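Local coordinates for protein glycerol kinase, putative (Plasmodium falciparum, PDB 2W41) that probably phosphorylates glycerol at the expense of ATP, giving sn-glycerol 3-phosphate and ADP, as an FGGY-family sugar kinase of the actin/Hsp70 superfamily, at residues B[145-150]-B[212-217]; B[258-263]-B[416-421]; B[437-442]-B[478-483]. One frame throughout, in Å; residues are numbered along the deposited sequence.

Contact 1: B[145-150]-B[212-217]; sequences FKILWL and FNITNM
Phe145, on helix 144-152, receives the ring of Phe212 end-on, and with it the Schellman motif that closes helix 206-212 in the N-terminal part of this FGGY kinase is packed against a neighbouring helix. The aromatic pair is T-shaped: the ring planes stand 85° apart, with centroids 4.9 Å from each other. Phe212 supplies the edge, its CE1 sitting over the centre of the Phe145 face, so that weakly positive ring hydrogens meet the pi cloud. Phe121, from helix 115-124, and Phe138 also meet the Phe145 ring, forming an aromatic cluster.

Aliphatic packing extends the contact along both segments. Leu148 CB lies 4.3 Å from Phe212 CD1, at the ring edge. At Ile147 and Ile214 the beta-branched chains cross at about a right angle, with Ile147 CG2 3.8 Å from Ile214 CD1. With Ile147 CG1 beside the backbone N (chi1 -64°), the CG2 methyl falls anti to that N and meets Ile214; Ile168 touches both isoleucines.

No hydrogen bond joins the segments, as befits a buried, apolar interface. The chain leaves the helix at Asn213, with phi 72°, a left-handed conformation that asparagine tolerates well. Its carboxamide reaches only the margin, where OD1 lies 4.1 Å from the Leu148 methyl CD1.

Contact 2: B[258-263]-B[416-421]; sequences IGQAIF and RCDGGM. With ADP (adenosine-5'-diphosphate), chain N.
Strand 414-418 and the glycine turn that follows it, part of the ADP site in the C-terminal half of this actin-like kinase, meet the Schellman-capped end of helix 252-259 here. Gln260 carries the contact, and its long amide suits a place between a base and an acid. NE2 faces Asp418 OD1 at 2.5 Å, too short for the details of this hydrogen bond to be trusted; the amide and carboxylate planes are inclined by 44°. The other carboxylate oxygen, OD2, is bonded to Thr271 OG1. On the amide's other branch, OE1 accepts a weak bond from Arg416 NE at 3.3 Å, the amide and guanidinium planes standing 87° apart. In the Gln260 chain, the bend at chi2 (-101°) places the amide between Arg416 and Asp418.

Arg416 owes its main charge pairing to Glu440, through NH1. Its NH2 gives a weak bond to a water lying in the guanidinium plane, and that water donates to Gly259 O at 2.9 Å, tying the helix end to the strand. The aliphatic part of the arginine is used too: Ile262 CD1 packs 3.4 Å from Arg416 CG, the two chains sliding past each other in opposite directions.

Beyond Asp418 the strand passes into the ADP pocket. Gly419 has a positive phi, where a side chain would press on the preceding carbonyl, and a CB on Gly420 would strike ADP O5'. Met421 lays its flexible thioether chain beside the adenine, and Gly420 N donates to the alpha-phosphate oxygen O1A at 3.2 Å.

Contact 3: B[437-442]-B[478-483]; sequences TKIEVS and AVFHSK
Ile439 and Phe480 face each other across two antiparallel strands, their side chains crossing obliquely on the sheet face that helix 425-435 covers. In the isoleucine, CG1 lies beside the backbone N (chi1 -77°), which leaves CG2 anti to it and near the aromatic ring, 3.8 Å from Phe480 CD2. Branched and aromatic residues suit this face: Met428 and Gln429 of the helix touch the phenylalanine ring, and Asn431 touches Ile439. On the same face, smaller side chains meet where Val441 CB lies 4.1 Å from Ala478 CB.

The other face has a different character. Glu440 and Val479 lie side by side and point the same way, touching through Glu440 CG and the Val479 methyl CG2. Glu440 extends beyond CG to carry its carboxylate to two bases: OE1 forms a salt bridge with Arg416 on the next strand, while OE2 meets Lys438 NZ at 3.3 Å in a salt bridge whose hydrogen bond is weak. Lys438 also runs alongside the imidazole of His481, pointing the same way, with its CG near CE1. Charged and polar chains suit this side of the edge strand, since Val479 and His481 are exposed.

Backbone bonds set the register that brings these side chains together. Ile439 and Phe480 form a hydrogen-bonded pair, Ile439 N donating to Phe480 O at 3.0 Å and Phe480 N to Ile439 O at 2.7 Å. In the next, non-hydrogen-bonded pair, Glu440 and Val479 come within 4.5 Å between CA atoms, and Val441 N then reaches Ala478 O at 3.1 Å. The axes of 439-442 and 478-480 run at 169° to each other, and with this antiparallel pairing strand 476-480 ends the seven-stranded mixed sheet of the C-terminal actin-like domain.

In the fold
Contacts 2 and 3 share one sheet, since strands 414-418 and 439-442 are neighbours in it. They touch directly: Cys417 N probably bonds to Glu440 O, and the side chain of Ser442 packs against both Gln260 and Arg416. Contact 1 stands apart in the N-terminal half, its centre about 35 Å from that of contact 2, and lies across the chain's centre from contact 3. Contacts 1 and 2 are both buried, yet the first is an apolar helix-to-turn packing and the second a polar network on the strand that runs into the ADP-binding turn. Contact 3 lies at the surface, on the sheet's outermost strand, and rests mainly on backbone bonding.

Contact 1: B[145-150]-B[212-217]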
loop_
_atom_site.group_PDB
_atom_site.type_symbol
_atom_site.label_atom_id
_atom_site.label_comp_id
_atom_site.label_asym_id
_atom_site.label_seq_id
_atom_site.Cartn_x
_atom_site.Cartn_y
_atom_site.Cartn_z
ATOM N N PHE B 145 3.483 12.541 -36.694
ATOM C CA PHE B 145 3.228 13.737 -35.912
ATOM C C PHE B 145 4.506 14.505 -35.583
ATOM O O PHE B 145 4.438 15.682 -35.264
ATOM C CB PHE B 145 2.484 13.400 -34.645
ATOM C CG PHE B 145 1.001 13.346 -34.812
ATOM C CD1 PHE B 145 0.256 14.514 -34.967
ATOM C CD2 PHE B 145 0.337 12.114 -34.785
ATOM C CE1 PHE B 145 -1.116 14.462 -35.112
ATOM C CE2 PHE B 145 -1.044 12.038 -34.899
ATOM C CZ PHE B 145 -1.786 13.218 -35.080
ATOM N N LYS B 146 5.661 13.847 -35.698
ATOM C CA LYS B 146 6.956 14.500 -35.500
ATOM C C LYS B 146 7.416 15.143 -36.793
ATOM O O LYS B 146 7.970 16.228 -36.783
ATOM C CB LYS B 146 8.047 13.531 -35.022
ATOM C CG LYS B 146 7.601 12.305 -34.231
ATOM C CD LYS B 146 7.708 12.515 -32.744
ATOM C CE LYS B 146 7.679 11.174 -31.988
ATOM N NZ LYS B 146 8.697 10.323 -32.582
ATOM N N ILE B 147 7.222 14.460 -37.905
ATOM C CA ILE B 147 7.507 15.020 -39.207
ATOM C C ILE B 147 6.668 16.303 -39.373
ATOM O O ILE B 147 7.169 17.301 -39.869
ATOM C CB ILE B 147 7.144 14.015 -40.331
ATOM C CG1 ILE B 147 8.009 12.745 -40.252
ATOM C CG2 ILE B 147 7.255 14.699 -41.705
ATOM C CD1 ILE B 147 7.521 11.563 -41.151
ATOM N N LEU B 148 5.397 16.247 -38.951
ATOM C CA LEU B 148 4.461 17.389 -38.985
ATOM C C LEU B 148 4.937 18.554 -38.128
ATOM O O LEU B 148 5.032 19.704 -38.608
ATOM C CB LEU B 148 3.039 16.973 -38.545
ATOM C CG LEU B 148 1.980 18.092 -38.444
ATOM C CD1 LEU B 148 1.579 18.618 -39.829
ATOM C CD2 LEU B 148 0.774 17.655 -37.698
ATOM N N TRP B 149 5.212 18.273 -36.854
ATOM C CA TRP B 149 5.826 19.286 -36.008
ATOM C C TRP B 149 7.017 19.963 -36.706
ATOM O O TRP B 149 7.136 21.192 -36.659
ATOM C CB TRP B 149 6.252 18.700 -34.684
ATOM C CG TRP B 149 6.623 19.689 -33.619
ATOM C CD1 TRP B 149 5.822 20.110 -32.576
ATOM C CD2 TRP B 149 7.896 20.351 -33.438
ATOM N NE1 TRP B 149 6.523 20.987 -31.758
ATOM C CE2 TRP B 149 7.794 21.150 -32.257
ATOM C CE3 TRP B 149 9.111 20.341 -34.142
ATOM C CZ2 TRP B 149 8.869 21.933 -31.774
ATOM C CZ3 TRP B 149 10.175 21.118 -33.661
ATOM C CH2 TRP B 149 10.038 21.920 -32.504
ATOM N N LEU B 150 7.888 19.184 -37.355
ATOM C CA LEU B 150 9.046 19.775 -38.059
ATOM C C LEU B 150 8.642 20.704 -39.176
ATOM O O LEU B 150 9.247 21.727 -39.335
ATOM C CB LEU B 150 10.029 18.734 -38.605
ATOM C CG LEU B 150 11.219 18.281 -37.756
ATOM C CD1 LEU B 150 11.583 19.256 -36.613
ATOM C CD2 LEU B 150 10.938 16.910 -37.182
ATOM N N PHE B 212 -0.880 14.948 -43.087
ATOM C CA PHE B 212 0.355 15.221 -42.365
ATOM C C PHE B 212 1.267 16.224 -43.053
ATOM O O PHE B 212 2.358 16.486 -42.558
ATOM C CB PHE B 212 1.095 13.888 -42.036
ATOM C CG PHE B 212 0.488 13.153 -40.872
ATOM C CD1 PHE B 212 0.483 13.735 -39.592
ATOM C CD2 PHE B 212 -0.136 11.919 -41.060
ATOM C CE1 PHE B 212 -0.116 13.087 -38.518
ATOM C CE2 PHE B 212 -0.742 11.265 -40.012
ATOM C CZ PHE B 212 -0.736 11.845 -38.723
ATOM N N ASN B 213 0.799 16.792 -44.168
ATOM C CA ASN B 213 1.511 17.830 -44.933
ATOM C C ASN B 213 2.714 17.342 -45.693
ATOM O O ASN B 213 3.548 18.139 -46.117
ATOM C CB ASN B 213 1.928 19.033 -44.076
ATOM C CG ASN B 213 0.868 20.116 -44.035
ATOM O OD1 ASN B 213 -0.131 19.999 -43.281
ATOM N ND2 ASN B 213 1.072 21.190 -44.838
ATOM N N ILE B 214 2.818 16.037 -45.875
ATOM C CA ILE B 214 3.823 15.537 -46.791
ATOM C C ILE B 214 3.275 15.775 -48.191
ATOM O O ILE B 214 2.514 14.954 -48.772
ATOM C CB ILE B 214 4.245 14.096 -46.497
ATOM C CG1 ILE B 214 5.049 14.040 -45.187
ATOM C CG2 ILE B 214 5.150 13.584 -47.611
ATOM C CD1 ILE B 214 4.250 13.823 -43.875
ATOM N N THR B 215 3.645 16.955 -48.689
ATOM C CA THR B 215 3.140 17.500 -49.958
ATOM C C THR B 215 3.801 16.815 -51.163
ATOM O O THR B 215 3.162 16.649 -52.214
ATOM C CB THR B 215 3.288 19.088 -50.025
ATOM O OG1 THR B 215 4.651 19.482 -49.781
ATOM C CG2 THR B 215 2.360 19.789 -49.007
ATOM N N ASN B 216 5.070 16.415 -50.988
ATOM C CA ASN B 216 5.862 15.687 -52.016
ATOM C C ASN B 216 6.238 14.249 -51.577
ATOM O O ASN B 216 7.195 14.033 -50.833
ATOM C CB ASN B 216 7.106 16.523 -52.413
ATOM C CG ASN B 216 8.014 15.848 -53.476
ATOM O OD1 ASN B 216 7.758 14.744 -53.983
ATOM N ND2 ASN B 216 9.091 16.544 -53.812
ATOM N N MET B 217 5.488 13.263 -52.046
ATOM C CA MET B 217 5.764 11.854 -51.667
ATOM C C MET B 217 7.082 11.194 -52.127
ATOM O O MET B 217 7.345 10.015 -51.792
ATOM C CB MET B 217 4.586 10.957 -52.008
ATOM C CG MET B 217 3.507 11.021 -50.972
ATOM S SD MET B 217 2.091 10.065 -51.502
ATOM C CE MET B 217 2.694 8.370 -51.277
#

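Contact 2: B[258-263]-B[416-421]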
loop_
_atom_site.group_PDB
_atom_site.type_symbol
_atom_site.label_atom_id
_atom_site.label_comp_id
_atom_site.label_asym_id
_atom_site.label_seq_id
_atom_site.Cartn_x
_atom_site.Cartn_y
_atom_site.Cartn_z
ATOM N N ILE B 258 12.255 -12.538 -34.784
ATOM C CA ILE B 258 13.052 -13.435 -35.657
ATOM C C ILE B 258 14.068 -14.246 -34.818
ATOM O O ILE B 258 14.146 -15.456 -34.972
ATOM C CB ILE B 258 13.804 -12.686 -36.849
ATOM C CG1 ILE B 258 12.874 -11.891 -37.745
ATOM C CG2 ILE B 258 14.610 -13.670 -37.701
ATOM C CD1 ILE B 258 11.697 -12.674 -38.257
ATOM N N GLY B 259 14.852 -13.568 -33.978
ATOM C CA GLY B 259 15.710 -14.196 -32.989
ATOM C C GLY B 259 15.013 -15.148 -32.039
ATOM O O GLY B 259 15.642 -16.094 -31.572
ATOM N N GLN B 260 13.727 -14.930 -31.761
ATOM C CA GLN B 260 12.923 -15.818 -30.873
ATOM C C GLN B 260 12.108 -16.892 -31.629
ATOM O O GLN B 260 11.320 -17.658 -31.021
ATOM C CB GLN B 260 11.990 -15.001 -29.997
ATOM C CG GLN B 260 12.705 -14.105 -28.984
ATOM C CD GLN B 260 12.700 -14.692 -27.600
ATOM O OE1 GLN B 260 12.707 -15.909 -27.429
ATOM N NE2 GLN B 260 12.661 -13.828 -26.590
ATOM N N ALA B 261 12.329 -16.941 -32.949
ATOM C CA ALA B 261 11.712 -17.905 -33.854
ATOM C C ALA B 261 10.194 -17.972 -33.761
ATOM O O ALA B 261 9.624 -19.043 -33.778
ATOM C CB ALA B 261 12.347 -19.278 -33.677
ATOM N N ILE B 262 9.567 -16.795 -33.706
ATOM C CA ILE B 262 8.105 -16.552 -33.551
ATOM C C ILE B 262 7.434 -16.542 -34.964
ATOM O O ILE B 262 6.810 -15.551 -35.372
ATOM C CB ILE B 262 7.953 -15.187 -32.671
ATOM C CG1 ILE B 262 8.250 -15.442 -31.206
ATOM C CG2 ILE B 262 6.641 -14.426 -32.769
ATOM C CD1 ILE B 262 7.617 -16.692 -30.668
ATOM N N PHE B 263 7.568 -17.650 -35.713
ATOM C CA PHE B 263 7.315 -17.671 -37.190
ATOM C C PHE B 263 5.877 -17.971 -37.657
ATOM O O PHE B 263 5.508 -17.621 -38.789
ATOM C CB PHE B 263 8.296 -18.606 -37.915
ATOM C CG PHE B 263 9.730 -18.132 -37.908
ATOM C CD1 PHE B 263 10.074 -16.875 -38.393
ATOM C CD2 PHE B 263 10.748 -18.963 -37.422
ATOM C CE1 PHE B 263 11.409 -16.448 -38.404
ATOM C CE2 PHE B 263 12.096 -18.550 -37.425
ATOM C CZ PHE B 263 12.429 -17.304 -37.921
ATOM N N ARG B 416 7.349 -16.851 -25.798
ATOM C CA ARG B 416 8.788 -16.752 -25.656
ATOM C C ARG B 416 9.122 -15.462 -24.953
ATOM O O ARG B 416 8.704 -14.426 -25.408
ATOM C CB ARG B 416 9.506 -16.800 -27.035
ATOM C CG ARG B 416 9.144 -18.010 -27.950
ATOM C CD ARG B 416 10.078 -19.221 -27.830
ATOM N NE ARG B 416 11.494 -18.886 -28.025
ATOM C CZ ARG B 416 12.512 -19.685 -27.706
ATOM N NH1 ARG B 416 12.270 -20.865 -27.175
ATOM N NH2 ARG B 416 13.767 -19.308 -27.916
ATOM N N CYS B 417 9.907 -15.535 -23.872
ATOM C CA CYS B 417 10.090 -14.406 -22.958
ATOM C C CYS B 417 11.531 -14.047 -22.783
ATOM O O CYS B 417 12.423 -14.908 -22.796
ATOM C CB CYS B 417 9.470 -14.688 -21.580
ATOM S SG CYS B 417 7.700 -15.001 -21.655
ATOM N N ASP B 418 11.768 -12.758 -22.620
ATOM C CA ASP B 418 13.090 -12.278 -22.314
ATOM C C ASP B 418 12.989 -11.093 -21.327
ATOM O O ASP B 418 11.890 -10.754 -20.867
ATOM C CB ASP B 418 13.905 -12.008 -23.597
ATOM C CG ASP B 418 13.153 -11.136 -24.638
ATOM O OD1 ASP B 418 12.327 -11.636 -25.464
ATOM O OD2 ASP B 418 13.415 -9.933 -24.657
ATOM N N GLY B 419 14.131 -10.525 -20.944
ATOM C CA GLY B 419 14.211 -9.445 -19.975
ATOM C C GLY B 419 14.539 -9.977 -18.594
ATOM O O GLY B 419 14.376 -11.162 -18.312
ATOM N N GLY B 420 14.954 -9.083 -17.718
ATOM C CA GLY B 420 15.413 -9.434 -16.400
ATOM C C GLY B 420 14.401 -9.982 -15.417
ATOM O O GLY B 420 14.777 -10.697 -14.482
ATOM N N MET B 421 13.129 -9.679 -15.593
ATOM C CA MET B 421 12.104 -10.316 -14.750
ATOM C C MET B 421 11.996 -11.833 -15.018
ATOM O O MET B 421 11.416 -12.559 -14.204
ATOM C CB MET B 421 10.730 -9.644 -14.909
ATOM C CG MET B 421 10.678 -8.171 -14.536
ATOM S SD MET B 421 8.998 -7.531 -14.477
ATOM C CE MET B 421 8.580 -8.095 -12.839
HETATM P PB ADP N . 15.540 -2.818 -19.482
HETATM O O1B ADP N . 16.843 -2.932 -20.245
HETATM O O2B ADP N . 14.271 -3.167 -20.277
HETATM O O3B ADP N . 15.477 -1.489 -18.760
HETATM P PA ADP N . 16.101 -5.440 -18.172
HETATM O O1A ADP N . 15.445 -6.312 -19.213
HETATM O O2A ADP N . 17.615 -5.422 -18.002
HETATM O O3A ADP N . 15.580 -3.895 -18.253
HETATM O "O5'" ADP N . 15.477 -5.859 -16.746
HETATM C "C5'" ADP N . 15.403 -4.906 -15.700
HETATM C "C4'" ADP N . 13.992 -4.949 -15.114
HETATM O "O4'" ADP N . 13.773 -6.206 -14.472
HETATM C "C3'" ADP N . 13.818 -3.929 -14.011
HETATM O "O3'" ADP N . 12.427 -3.626 -13.965
HETATM C "C2'" ADP N . 14.173 -4.702 -12.763
HETATM O "O2'" ADP N . 13.692 -4.073 -11.570
HETATM C "C1'" ADP N . 13.517 -6.039 -13.067
HETATM N N9 ADP N . 14.036 -7.224 -12.315
HETATM C C8 ADP N . 15.325 -7.607 -12.254
HETATM N N7 ADP N . 15.482 -8.735 -11.515
HETATM C C5 ADP N . 14.264 -9.112 -11.089
HETATM C C6 ADP N . 13.719 -10.219 -10.266
HETATM N N6 ADP N . 14.558 -11.134 -9.765
HETATM N N1 ADP N . 12.383 -10.273 -10.022
HETATM C C2 ADP N . 11.532 -9.333 -10.507
HETATM N N3 ADP N . 11.954 -8.298 -11.277
HETATM C C4 ADP N . 13.296 -8.126 -11.613
HETATM O O HOH W 1 15.468 -17.960 -29.299
#

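Contact 3: B[437-442]-B[478-483]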
loop_
_atom_site.group_PDB
_atom_site.type_symbol
_atom_site.label_atom_id
_atom_site.label_comp_id
_atom_site.label_asym_id
_atom_site.label_seq_id
_atom_site.Cartn_x
_atom_site.Cartn_y
_atom_site.Cartn_z
ATOM N N THR B 437 -0.564 -20.533 -20.564
ATOM C CA THR B 437 0.286 -20.636 -21.717
ATOM C C THR B 437 1.612 -21.267 -21.322
ATOM O O THR B 437 2.056 -21.193 -20.158
ATOM C CB THR B 437 0.493 -19.268 -22.390
ATOM O OG1 THR B 437 1.080 -19.445 -23.684
ATOM C CG2 THR B 437 1.379 -18.361 -21.538
ATOM N N LYS B 438 2.204 -21.934 -22.297
ATOM C CA LYS B 438 3.531 -22.439 -22.191
ATOM C C LYS B 438 4.383 -21.195 -22.349
ATOM O O LYS B 438 4.144 -20.355 -23.238
ATOM C CB LYS B 438 3.760 -23.425 -23.351
ATOM C CG LYS B 438 5.035 -24.259 -23.351
ATOM C CD LYS B 438 5.431 -24.442 -24.822
ATOM C CE LYS B 438 5.791 -25.857 -25.302
ATOM N NZ LYS B 438 5.902 -25.737 -26.813
ATOM N N ILE B 439 5.341 -21.077 -21.444
ATOM C CA ILE B 439 6.336 -20.049 -21.428
ATOM C C ILE B 439 7.719 -20.694 -21.607
ATOM O O ILE B 439 8.105 -21.608 -20.880
ATOM C CB ILE B 439 6.263 -19.212 -20.085
ATOM C CG1 ILE B 439 5.080 -18.223 -20.132
ATOM C CG2 ILE B 439 7.625 -18.487 -19.785
ATOM C CD1 ILE B 439 4.990 -17.318 -18.930
ATOM N N GLU B 440 8.463 -20.177 -22.573
ATOM C CA GLU B 440 9.860 -20.552 -22.821
ATOM C C GLU B 440 10.671 -19.282 -22.686
ATOM O O GLU B 440 10.272 -18.239 -23.191
ATOM C CB GLU B 440 10.025 -21.167 -24.230
ATOM C CG GLU B 440 9.347 -22.510 -24.369
ATOM C CD GLU B 440 9.251 -23.030 -25.804
ATOM O OE1 GLU B 440 9.684 -22.334 -26.732
ATOM O OE2 GLU B 440 8.740 -24.160 -26.021
ATOM N N VAL B 441 11.774 -19.373 -21.953
ATOM C CA VAL B 441 12.798 -18.353 -21.866
ATOM C C VAL B 441 13.935 -18.828 -22.806
ATOM O O VAL B 441 14.513 -19.910 -22.591
ATOM C CB VAL B 441 13.313 -18.250 -20.390
ATOM C CG1 VAL B 441 14.296 -17.253 -20.237
ATOM C CG2 VAL B 441 12.330 -17.704 -19.542
ATOM N N SER B 442 14.234 -18.033 -23.845
ATOM C CA SER B 442 15.307 -18.313 -24.818
ATOM C C SER B 442 16.698 -18.550 -24.214
ATOM O O SER B 442 17.040 -17.979 -23.178
ATOM C CB SER B 442 15.391 -17.169 -25.858
ATOM O OG SER B 442 16.325 -17.466 -26.916
ATOM N N ALA B 478 14.796 -22.366 -19.956
ATOM C CA ALA B 478 13.792 -22.600 -18.914
ATOM C C ALA B 478 12.453 -22.716 -19.613
ATOM O O ALA B 478 12.223 -22.076 -20.610
ATOM C CB ALA B 478 13.775 -21.496 -17.888
ATOM N N VAL B 479 11.605 -23.608 -19.142
ATOM C CA VAL B 479 10.301 -23.884 -19.778
ATOM C C VAL B 479 9.277 -24.048 -18.657
ATOM O O VAL B 479 9.581 -24.632 -17.592
ATOM C CB VAL B 479 10.313 -25.162 -20.704
ATOM C CG1 VAL B 479 8.897 -25.503 -21.222
ATOM C CG2 VAL B 479 11.229 -24.953 -21.895
ATOM N N PHE B 480 8.079 -23.498 -18.897
ATOM C CA PHE B 480 6.971 -23.449 -17.910
ATOM C C PHE B 480 5.673 -23.874 -18.557
ATOM O O PHE B 480 5.385 -23.483 -19.691
ATOM C CB PHE B 480 6.837 -22.042 -17.331
ATOM C CG PHE B 480 8.038 -21.595 -16.570
ATOM C CD1 PHE B 480 8.145 -21.865 -15.228
ATOM C CD2 PHE B 480 9.072 -20.941 -17.204
ATOM C CE1 PHE B 480 9.275 -21.484 -14.514
ATOM C CE2 PHE B 480 10.199 -20.566 -16.531
ATOM C CZ PHE B 480 10.319 -20.825 -15.176
ATOM N N HIS B 481 4.905 -24.690 -17.833
ATOM C CA HIS B 481 3.583 -25.166 -18.279
ATOM C C HIS B 481 2.633 -24.795 -17.173
ATOM O O HIS B 481 3.037 -24.729 -16.015
ATOM C CB HIS B 481 3.572 -26.704 -18.463
ATOM C CG HIS B 481 4.636 -27.196 -19.391
ATOM N ND1 HIS B 481 4.416 -27.384 -20.743
ATOM C CD2 HIS B 481 5.952 -27.467 -19.176
ATOM C CE1 HIS B 481 5.550 -27.768 -21.310
ATOM N NE2 HIS B 481 6.496 -27.820 -20.382
ATOM N N SER B 482 1.379 -24.559 -17.520
ATOM C CA SER B 482 0.389 -24.167 -16.529
ATOM C C SER B 482 0.088 -25.261 -15.485
ATOM O O SER B 482 -0.296 -26.393 -15.850
ATOM C CB SER B 482 -0.897 -23.761 -17.216
ATOM O OG SER B 482 -1.939 -23.873 -16.275
ATOM N N LYS B 483 0.252 -24.901 -14.202
ATOM C CA LYS B 483 -0.034 -25.777 -13.071
ATOM C C LYS B 483 -1.316 -25.398 -12.304
ATOM O O LYS B 483 -1.551 -25.892 -11.217
ATOM C CB LYS B 483 1.134 -25.795 -12.113
ATOM C CG LYS B 483 2.365 -26.489 -12.574
ATOM C CD LYS B 483 3.457 -26.066 -11.632
ATOM C CE LYS B 483 4.793 -26.671 -11.996
ATOM N NZ LYS B 483 4.870 -28.081 -11.505
#